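Local coordinates for cytosine deaminase (Klebsiella pneumoniae, PDB 4R88), which catalyses the hydrolytic deamination of cytosine to uracil and ammonia, as a metal-dependent member of the amidohydrolase family, at residues F267-T272 with V303-D308; D207-E212 with A239-A244; E78-W83 with D312-L317. All blocks are in the same frame, centred on the assembly; numbering follows the deposited sequence.

Contact 1. Residues F267-T272 with V303-D308; sequences FISCPT and VCFAQD. With FE2 (Fe (II) ion), chain T; 1LD (5-fluorocytosine), chain S.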
loop_
_atom_site.group_PDB
_atom_site.type_symbol
_atom_site.label_atom_id
_atom_site.label_comp_id
_atom_site.label_asym_id
_atom_site.label_seq_id
_atom_site.Cartn_x
_atom_site.Cartn_y
_atom_site.Cartn_z
ATOM N N PHE B 267 -4.069 -2.379 21.475
ATOM C CA PHE B 267 -3.106 -1.611 20.689
ATOM C C PHE B 267 -3.656 -1.218 19.330
ATOM O O PHE B 267 -4.319 -2.012 18.673
ATOM C CB PHE B 267 -1.810 -2.412 20.522
ATOM C CG PHE B 267 -1.015 -2.510 21.791
ATOM C CD1 PHE B 267 0.114 -1.724 21.978
ATOM C CD2 PHE B 267 -1.433 -3.338 22.823
ATOM C CE1 PHE B 267 0.833 -1.787 23.165
ATOM C CE2 PHE B 267 -0.710 -3.418 24.003
ATOM C CZ PHE B 267 0.419 -2.631 24.177
ATOM N N ILE B 268 -3.388 0.018 18.915
ATOM C CA ILE B 268 -3.727 0.438 17.562
ATOM C C ILE B 268 -2.464 0.882 16.843
ATOM O O ILE B 268 -1.670 1.643 17.386
ATOM C CB ILE B 268 -4.769 1.589 17.537
ATOM C CG1 ILE B 268 -6.118 1.130 18.108
ATOM C CG2 ILE B 268 -4.972 2.096 16.116
ATOM C CD1 ILE B 268 -7.116 2.271 18.281
ATOM N N SER B 269 -2.276 0.376 15.629
ATOM C CA SER B 269 -1.159 0.782 14.782
ATOM C C SER B 269 -1.694 1.460 13.523
ATOM O O SER B 269 -2.720 1.054 12.971
ATOM C CB SER B 269 -0.305 -0.438 14.392
ATOM O OG SER B 269 0.728 -0.075 13.490
ATOM N N CYS B 270 -0.991 2.493 13.068
ATOM C CA CYS B 270 -1.374 3.206 11.857
ATOM C C CYS B 270 -0.212 3.123 10.861
ATOM O O CYS B 270 0.603 4.040 10.779
ATOM C CB CYS B 270 -1.709 4.668 12.202
ATOM S SG CYS B 270 -2.987 4.810 13.527
ATOM N N PRO B 271 -0.116 2.005 10.114
ATOM C CA PRO B 271 1.104 1.760 9.328
ATOM C C PRO B 271 1.366 2.764 8.209
ATOM O O PRO B 271 2.532 3.112 8.012
ATOM C CB PRO B 271 0.889 0.361 8.754
ATOM C CG PRO B 271 -0.630 0.190 8.750
ATOM C CD PRO B 271 -1.076 0.890 10.004
ATOM N N THR B 272 0.342 3.228 7.494
ATOM C CA THR B 272 0.588 4.217 6.434
ATOM C C THR B 272 1.045 5.550 7.025
ATOM O O THR B 272 1.873 6.251 6.436
ATOM C CB THR B 272 -0.627 4.466 5.543
ATOM O OG1 THR B 272 -1.744 4.851 6.353
ATOM C CG2 THR B 272 -0.974 3.204 4.744
ATOM N N VAL B 303 -4.495 -6.328 18.796
ATOM C CA VAL B 303 -3.923 -5.235 18.030
ATOM C C VAL B 303 -4.707 -5.066 16.725
ATOM O O VAL B 303 -5.246 -6.038 16.187
ATOM C CB VAL B 303 -2.374 -5.462 17.767
ATOM C CG1 VAL B 303 -2.141 -6.733 16.976
ATOM C CG2 VAL B 303 -1.733 -4.251 17.060
ATOM N N CYS B 304 -4.795 -3.834 16.225
ATOM C CA CYS B 304 -5.531 -3.588 14.984
ATOM C C CYS B 304 -4.956 -2.397 14.233
ATOM O O CYS B 304 -4.103 -1.684 14.758
ATOM C CB CYS B 304 -7.024 -3.377 15.267
ATOM S SG CYS B 304 -7.353 -2.031 16.409
ATOM N N PHE B 305 -5.415 -2.195 12.999
ATOM C CA PHE B 305 -4.885 -1.131 12.152
ATOM C C PHE B 305 -5.908 -0.005 11.995
ATOM O O PHE B 305 -7.119 -0.231 12.107
ATOM C CB PHE B 305 -4.517 -1.664 10.760
ATOM C CG PHE B 305 -3.362 -2.632 10.741
ATOM C CD1 PHE B 305 -2.111 -2.271 11.233
ATOM C CD2 PHE B 305 -3.517 -3.892 10.185
ATOM C CE1 PHE B 305 -1.037 -3.167 11.177
ATOM C CE2 PHE B 305 -2.451 -4.802 10.136
ATOM C CZ PHE B 305 -1.212 -4.437 10.630
ATOM N N ALA B 306 -5.413 1.193 11.704
ATOM C CA ALA B 306 -6.260 2.369 11.526
ATOM C C ALA B 306 -5.653 3.304 10.478
ATOM O O ALA B 306 -4.459 3.247 10.225
ATOM C CB ALA B 306 -6.415 3.095 12.848
ATOM N N GLN B 307 -6.470 4.174 9.886
ATOM C CA GLN B 307 -5.983 5.142 8.887
ATOM C C GLN B 307 -5.313 6.383 9.473
ATOM O O GLN B 307 -4.456 6.995 8.825
ATOM C CB GLN B 307 -7.130 5.587 7.975
ATOM C CG GLN B 307 -7.639 4.466 7.098
ATOM C CD GLN B 307 -9.015 4.738 6.529
ATOM O OE1 GLN B 307 -9.142 5.287 5.434
ATOM N NE2 GLN B 307 -10.055 4.341 7.264
ATOM N N ASP B 308 -5.743 6.775 10.671
ATOM C CA ASP B 308 -5.205 7.961 11.374
ATOM C C ASP B 308 -5.580 9.318 10.750
ATOM O O ASP B 308 -6.208 10.158 11.397
ATOM C CB ASP B 308 -3.673 7.850 11.549
ATOM C CG ASP B 308 -3.147 8.722 12.682
ATOM O OD1 ASP B 308 -1.930 8.710 12.950
ATOM O OD2 ASP B 308 -3.955 9.423 13.311
HETATM FE FE FE2 T . -3.294 9.921 15.759
HETATM N N1 1LD S . -1.549 14.174 15.985
HETATM C C6 1LD S . -2.090 13.943 14.773
HETATM C C2 1LD S . -0.573 13.376 16.444
HETATM O O2 1LD S . -0.032 13.617 17.688
HETATM N N3 1LD S . -0.099 12.338 15.734
HETATM C C4 1LD S . -0.605 12.074 14.518
HETATM N N4 1LD S . -0.083 10.970 13.769
HETATM C C5 1LD S . -1.629 12.880 13.997
HETATM F F 1LD S . -2.159 12.638 12.794
HETATM O O HOH W 1 -2.255 4.181 8.858
HETATM O O HOH W 2 -2.500 7.131 6.968
#
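S269 and C304 share the straightest of three backbone hydrogen bonds here, S269 N to C304 O at 2.9 Å, with 175° at the hydrogen. C304 N to F267 O (3.1 Å) and A306 N to S269 O complete the pairing of parallel strands 267-269 and 303-305, neighbours in the TIM barrel of this amidohydrolase. The same carbonyls take CA-H...O contacts: F267 O from V303, C304 O from I268, S269 O from F305. Past the strand ends, a water continues the link, hydrogen-bonding T272 OG1 and donating to A306 O at 2.8 Å. D308, in the loop after strand 303-305, reaches the active site: its OD2 binds the iron(II) at 2.6 Å, a site completed by H56, H58 and H209, while OD1 lies 3.0 Å from N4 of 5-fluorocytosine. With CG anti to the backbone N (chi1 -158°) the carboxylate reaches the metal; D308 CB separately packs on C270 SG. I268 and C304 share one sheet face, CG1 against SG; past the strand end A306 CB meets I268 CG2 and C270 SG. F267, S269, V303 and F305 occupy the other face, where F267 CB meets V303 CG2. The F305 side chain crosses that of P271 at about a right angle. S269 O lies at the edge of the F305 ring, in its plane, and P271 CD comes within 3.5 Å of F305 CD1.

Contact 2. Residues D207-E212 with A239-A244; sequences DVHCDE and ASHTCA. With FE2 (Fe (II) ion), chain T; 1LD (5-fluorocytosine), chain S.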
loop_
_atom_site.group_PDB
_atom_site.type_symbol
_atom_site.label_atom_id
_atom_site.label_comp_id
_atom_site.label_asym_id
_atom_site.label_seq_id
_atom_site.Cartn_x
_atom_site.Cartn_y
_atom_site.Cartn_z
ATOM N N ASP B 207 -7.748 6.106 25.418
ATOM C CA ASP B 207 -7.013 5.826 24.195
ATOM C C ASP B 207 -5.947 6.904 24.022
ATOM O O ASP B 207 -6.236 8.035 23.626
ATOM C CB ASP B 207 -7.935 5.777 22.977
ATOM C CG ASP B 207 -7.207 5.318 21.712
ATOM O OD1 ASP B 207 -7.854 4.704 20.833
ATOM O OD2 ASP B 207 -5.987 5.574 21.591
ATOM N N VAL B 208 -4.711 6.519 24.304
ATOM C CA VAL B 208 -3.619 7.469 24.438
ATOM C C VAL B 208 -2.663 7.360 23.246
ATOM O O VAL B 208 -2.288 6.253 22.861
ATOM C CB VAL B 208 -2.848 7.198 25.767
ATOM C CG1 VAL B 208 -1.582 8.043 25.862
ATOM C CG2 VAL B 208 -3.743 7.449 26.973
ATOM N N HIS B 209 -2.299 8.494 22.644
ATOM C CA HIS B 209 -1.188 8.521 21.681
ATOM C C HIS B 209 0.056 8.287 22.478
ATOM O O HIS B 209 0.534 9.182 23.169
ATOM C CB HIS B 209 -1.038 9.880 21.018
ATOM C CG HIS B 209 -2.057 10.150 19.963
ATOM N ND1 HIS B 209 -3.410 10.186 20.229
ATOM C CD2 HIS B 209 -1.924 10.407 18.641
ATOM C CE1 HIS B 209 -4.068 10.459 19.117
ATOM N NE2 HIS B 209 -3.190 10.594 18.140
ATOM N N CYS B 210 0.582 7.079 22.393
ATOM C CA CYS B 210 1.597 6.652 23.332
ATOM C C CYS B 210 2.903 6.384 22.573
ATOM O O CYS B 210 2.948 5.515 21.707
ATOM C CB CYS B 210 1.109 5.382 24.045
ATOM S SG CYS B 210 2.003 5.019 25.556
ATOM N N ASP B 211 3.943 7.159 22.877
ATOM C CA ASP B 211 5.282 6.947 22.303
ATOM C C ASP B 211 5.302 6.948 20.770
ATOM O O ASP B 211 5.911 6.071 20.147
ATOM C CB ASP B 211 5.893 5.648 22.846
ATOM C CG ASP B 211 5.873 5.575 24.384
ATOM O OD1 ASP B 211 5.445 4.540 24.942
ATOM O OD2 ASP B 211 6.307 6.543 25.043
ATOM N N GLU B 212 4.644 7.933 20.163
ATOM C CA GLU B 212 4.680 8.092 18.703
ATOM C C GLU B 212 5.921 8.871 18.314
ATOM O O GLU B 212 5.848 10.034 17.914
ATOM C CB GLU B 212 3.438 8.837 18.183
ATOM C CG GLU B 212 3.344 8.830 16.641
ATOM C CD GLU B 212 2.158 9.616 16.121
ATOM O OE1 GLU B 212 1.911 9.567 14.894
ATOM O OE2 GLU B 212 1.460 10.267 16.929
ATOM N N ALA B 239 -3.685 1.742 23.677
ATOM C CA ALA B 239 -2.494 2.527 23.401
ATOM C C ALA B 239 -2.356 2.648 21.884
ATOM O O ALA B 239 -2.148 1.659 21.192
ATOM C CB ALA B 239 -1.243 1.856 24.001
ATOM N N SER B 240 -2.490 3.861 21.371
ATOM C CA SER B 240 -2.308 4.092 19.947
ATOM C C SER B 240 -0.856 4.428 19.605
ATOM O O SER B 240 -0.144 5.090 20.380
ATOM C CB SER B 240 -3.251 5.190 19.442
ATOM O OG SER B 240 -4.619 4.776 19.512
ATOM N N HIS B 241 -0.453 3.957 18.425
ATOM C CA HIS B 241 0.891 4.108 17.859
ATOM C C HIS B 241 1.950 3.197 18.497
ATOM O O HIS B 241 2.291 2.163 17.924
ATOM C CB HIS B 241 1.333 5.575 17.795
ATOM C CG HIS B 241 0.396 6.450 17.012
ATOM N ND1 HIS B 241 0.196 6.303 15.653
ATOM C CD2 HIS B 241 -0.402 7.476 17.401
ATOM C CE1 HIS B 241 -0.685 7.200 15.241
ATOM N NE2 HIS B 241 -1.063 7.923 16.280
ATOM N N THR B 242 2.456 3.579 19.670
ATOM C CA THR B 242 3.580 2.881 20.311
ATOM C C THR B 242 4.750 2.628 19.344
ATOM O O THR B 242 5.424 1.594 19.406
ATOM C CB THR B 242 3.147 1.603 21.089
ATOM O OG1 THR B 242 2.722 0.577 20.182
ATOM C CG2 THR B 242 1.998 1.937 22.077
ATOM N N CYS B 243 4.985 3.591 18.452
ATOM C CA CYS B 243 6.072 3.491 17.472
ATOM C C CYS B 243 7.428 3.217 18.121
ATOM O O CYS B 243 8.257 2.493 17.564
ATOM C CB CYS B 243 6.194 4.781 16.655
ATOM S SG CYS B 243 4.698 5.280 15.772
ATOM N N ALA B 244 7.661 3.800 19.292
ATOM C CA ALA B 244 8.964 3.641 19.944
ATOM C C ALA B 244 9.273 2.177 20.278
ATOM O O ALA B 244 10.437 1.777 20.335
ATOM C CB ALA B 244 9.044 4.512 21.201
HETATM FE FE FE2 T . -3.294 9.921 15.759
HETATM N N1 1LD S . -1.549 14.174 15.985
HETATM C C6 1LD S . -2.090 13.943 14.773
HETATM C C2 1LD S . -0.573 13.376 16.444
HETATM O O2 1LD S . -0.032 13.617 17.688
HETATM N N3 1LD S . -0.099 12.338 15.734
HETATM C C4 1LD S . -0.605 12.074 14.518
HETATM N N4 1LD S . -0.083 10.970 13.769
HETATM C C5 1LD S . -1.629 12.880 13.997
HETATM F F 1LD S . -2.159 12.638 12.794
#
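This contact pairs two parallel strands at the metal-binding end of the fold, 207-210 against 239-241, and runs on into the loops that follow them. S240 is the hub: its N donates to V208 O at 2.8 Å, and its O accepts from C210 N at 2.9 Å. Its hydroxyl donates to D207 OD2 at 2.6 Å, entering on the syn side of the carboxylate, while R115 forms a salt bridge with D207 OD1. Beyond the strands, T242 N makes a weak bond to C210 O, and A244 N meets D211 O at 3.0 Å, where the CB atoms of D211 and A244 also touch. In the amidohydrolase barrel, strand 205-210, helix 220-231 and strand 237-241 form one beta-alpha-beta unit, and L221 and L224 of that helix cover A239. The strand ends carry active-site side chains. H209 NE2 binds the iron(II) at 2.5 Å, and the stacked ring of F149 packs against this histidine. H209 and H241 lie side by side, pointing the same way with their ring planes at 50°; H209 CD2 meets the edge of H241, in its plane, at H241 CD2. The carboxylate of E212 stacks over one face of H241, planes 13° apart, with CD 3.5 Å above the ring centre, and E212 CG makes a CH-pi contact with the same ring. Drawn out to full length (chi1 -171°), the E212 chain carries this carboxylate across H241 to the ligand. There E212 OE1 accepts from N4 of 5-fluorocytosine at 2.7 Å, and E212 OE2 lies 2.9 Å from ligand N3.

Contact 3. Residues E78-W83 with D312-L317; sequences EGITRW and DPWYPL. With 1LD (5-fluorocytosine), chain S.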
loop_
_atom_site.group_PDB
_atom_site.type_symbol
_atom_site.label_atom_id
_atom_site.label_comp_id
_atom_site.label_asym_id
_atom_site.label_seq_id
_atom_site.Cartn_x
_atom_site.Cartn_y
_atom_site.Cartn_z
ATOM N N GLU B 78 6.411 19.072 12.864
ATOM C CA GLU B 78 5.965 20.147 11.967
ATOM C C GLU B 78 4.445 20.091 11.753
ATOM O O GLU B 78 3.788 21.127 11.651
ATOM C CB GLU B 78 6.688 20.130 10.609
ATOM C CG GLU B 78 6.250 21.289 9.726
ATOM C CD GLU B 78 7.079 21.461 8.469
ATOM O OE1 GLU B 78 6.673 22.265 7.607
ATOM O OE2 GLU B 78 8.131 20.801 8.334
ATOM N N GLY B 79 3.896 18.877 11.697
ATOM C CA GLY B 79 2.463 18.698 11.565
ATOM C C GLY B 79 1.698 19.397 12.680
ATOM O O GLY B 79 0.695 20.054 12.439
ATOM N N ILE B 80 2.183 19.245 13.905
ATOM C CA ILE B 80 1.602 19.904 15.068
ATOM C C ILE B 80 1.653 21.431 14.930
ATOM O O ILE B 80 0.695 22.135 15.266
ATOM C CB ILE B 80 2.324 19.440 16.351
ATOM C CG1 ILE B 80 2.035 17.956 16.582
ATOM C CG2 ILE B 80 1.931 20.301 17.565
ATOM C CD1 ILE B 80 2.719 17.353 17.786
ATOM N N THR B 81 2.768 21.940 14.421
ATOM C CA THR B 81 2.895 23.369 14.159
ATOM C C THR B 81 1.869 23.837 13.121
ATOM O O THR B 81 1.176 24.828 13.326
ATOM C CB THR B 81 4.313 23.717 13.677
ATOM O OG1 THR B 81 5.238 23.432 14.732
ATOM C CG2 THR B 81 4.418 25.200 13.292
ATOM N N ARG B 82 1.778 23.120 12.006
ATOM C CA ARG B 82 0.805 23.458 10.968
ATOM C C ARG B 82 -0.632 23.405 11.492
ATOM O O ARG B 82 -1.440 24.279 11.181
ATOM C CB ARG B 82 0.957 22.517 9.771
ATOM C CG ARG B 82 2.318 22.605 9.083
ATOM C CD ARG B 82 2.647 24.028 8.567
ATOM N NE ARG B 82 4.076 24.132 8.238
ATOM C CZ ARG B 82 4.898 25.075 8.693
ATOM N NH1 ARG B 82 6.174 25.054 8.343
ATOM N NH2 ARG B 82 4.449 26.045 9.480
ATOM N N TRP B 83 -0.947 22.379 12.279
ATOM C CA TRP B 83 -2.276 22.263 12.887
ATOM C C TRP B 83 -2.556 23.433 13.837
ATOM O O TRP B 83 -3.644 24.007 13.836
ATOM C CB TRP B 83 -2.429 20.918 13.620
ATOM C CG TRP B 83 -3.738 20.779 14.362
ATOM C CD1 TRP B 83 -3.905 20.551 15.700
ATOM C CD2 TRP B 83 -5.055 20.872 13.803
ATOM N NE1 TRP B 83 -5.246 20.486 16.008
ATOM C CE2 TRP B 83 -5.973 20.681 14.862
ATOM C CE3 TRP B 83 -5.548 21.081 12.512
ATOM C CZ2 TRP B 83 -7.353 20.698 14.665
ATOM C CZ3 TRP B 83 -6.921 21.111 12.319
ATOM C CH2 TRP B 83 -7.809 20.912 13.392
ATOM N N ASP B 312 -4.585 15.703 5.853
ATOM C CA ASP B 312 -4.510 16.586 7.015
ATOM C C ASP B 312 -3.057 17.080 7.215
ATOM O O ASP B 312 -2.214 16.791 6.361
ATOM C CB ASP B 312 -5.190 15.891 8.227
ATOM C CG ASP B 312 -4.321 14.859 8.909
ATOM O OD1 ASP B 312 -4.850 14.214 9.864
ATOM O OD2 ASP B 312 -3.133 14.684 8.525
ATOM N N PRO B 313 -2.756 17.853 8.287
ATOM C CA PRO B 313 -1.377 18.370 8.368
ATOM C C PRO B 313 -0.267 17.307 8.433
ATOM O O PRO B 313 0.889 17.616 8.183
ATOM C CB PRO B 313 -1.373 19.167 9.679
ATOM C CG PRO B 313 -2.793 19.561 9.888
ATOM C CD PRO B 313 -3.613 18.419 9.351
ATOM N N TRP B 314 -0.616 16.079 8.782
ATOM C CA TRP B 314 0.378 15.035 8.970
ATOM C C TRP B 314 0.500 14.120 7.764
ATOM O O TRP B 314 1.538 13.511 7.552
ATOM C CB TRP B 314 0.012 14.206 10.204
ATOM C CG TRP B 314 0.126 15.026 11.432
ATOM C CD1 TRP B 314 1.266 15.268 12.156
ATOM C CD2 TRP B 314 -0.922 15.760 12.069
ATOM N NE1 TRP B 314 0.981 16.097 13.220
ATOM C CE2 TRP B 314 -0.354 16.415 13.187
ATOM C CE3 TRP B 314 -2.288 15.916 11.817
ATOM C CZ2 TRP B 314 -1.105 17.212 14.042
ATOM C CZ3 TRP B 314 -3.033 16.713 12.673
ATOM C CH2 TRP B 314 -2.441 17.347 13.769
ATOM N N TYR B 315 -0.559 14.032 6.966
ATOM C CA TYR B 315 -0.636 12.985 5.952
ATOM C C TYR B 315 -1.434 13.473 4.748
ATOM O O TYR B 315 -2.603 13.808 4.880
ATOM C CB TYR B 315 -1.268 11.742 6.578
ATOM C CG TYR B 315 -1.332 10.536 5.667
ATOM C CD1 TYR B 315 -2.503 10.222 4.980
ATOM C CD2 TYR B 315 -0.228 9.713 5.495
ATOM C CE1 TYR B 315 -2.572 9.125 4.144
ATOM C CE2 TYR B 315 -0.286 8.607 4.661
ATOM C CZ TYR B 315 -1.467 8.324 3.990
ATOM O OH TYR B 315 -1.536 7.239 3.159
ATOM N N PRO B 316 -0.803 13.527 3.567
ATOM C CA PRO B 316 -1.459 14.199 2.440
ATOM C C PRO B 316 -2.381 13.310 1.613
ATOM O O PRO B 316 -3.074 13.829 0.749
ATOM C CB PRO B 316 -0.283 14.638 1.571
ATOM C CG PRO B 316 0.722 13.551 1.776
ATOM C CD PRO B 316 0.578 13.126 3.237
ATOM N N LEU B 317 -2.388 12.005 1.847
ATOM C CA LEU B 317 -3.279 11.137 1.081
ATOM C C LEU B 317 -4.464 10.681 1.928
ATOM O O LEU B 317 -4.775 11.284 2.960
ATOM C CB LEU B 317 -2.511 9.929 0.524
ATOM C CG LEU B 317 -1.378 10.227 -0.453
ATOM C CD1 LEU B 317 -0.610 8.950 -0.779
ATOM C CD2 LEU B 317 -1.934 10.844 -1.729
HETATM N N1 1LD S . -1.549 14.174 15.985
HETATM C C6 1LD S . -2.090 13.943 14.773
HETATM C C2 1LD S . -0.573 13.376 16.444
HETATM O O2 1LD S . -0.032 13.617 17.688
HETATM N N3 1LD S . -0.099 12.338 15.734
HETATM C C4 1LD S . -0.605 12.074 14.518
HETATM N N4 1LD S . -0.083 10.970 13.769
HETATM C C5 1LD S . -1.629 12.880 13.997
HETATM F F 1LD S . -2.159 12.638 12.794
#
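One wall of the pocket that holds 5-fluorocytosine, probably the substrate site, is built here, where the loop after strand 303-305 packs on helix 76-87 through W314. The indole lies between G79 and the ligand: C6 of 5-fluorocytosine sits 3.2 Å above the ring centre on one face, and G79 CA covers the opposite face. G79 has no side chain, and the indole settles directly on its backbone, with W314 NE1 3.4 Å from G79 C; that N-H is hydrogen-bonded to L76 O of the same helix. W83 CB touches W314 CH2 at 3.6 Å and the two ring systems meet obliquely, planes at 47°. I80 CG1 lies at the indole edge, in its plane. P313 packs under the rim of the indole on the G79 side, its CB 3.6 Å from G79 O and its CG against W83 CB. W83 turns its ring away from the loop (chi1 175°), toward D119, which accepts from NE1. The loop is held by D312 OD2, which accepts from W314 N at 2.9 Å and weakly from Y315 N. D312 to W314 is an Asx turn, consistent with holding the indole as one flat wall of the pyrimidine pocket.

How the contacts relate
Contacts 1 and 2 are successive steps round the barrel wall, joined across the seam between strand 237-241 of contact 2 and strand 266-269 of contact 1: I268 O lies 2.8 Å from H241 N, and I268 N lies 3.1 Å from A239 O, both probable hydrogen bonds. Their centres are about 10 Å apart, and each supplies one iron(II) ligand. Contact 3 stands farther off, its centre about 18 Å from that of contact 1 and about 17 Å from that of contact 2. All three nevertheless meet at 5-fluorocytosine, W314 on a ring face and the other two at the amino end. T272 O of contact 1 also packs on Y315 CE2 of contact 3 at 3.7 Å.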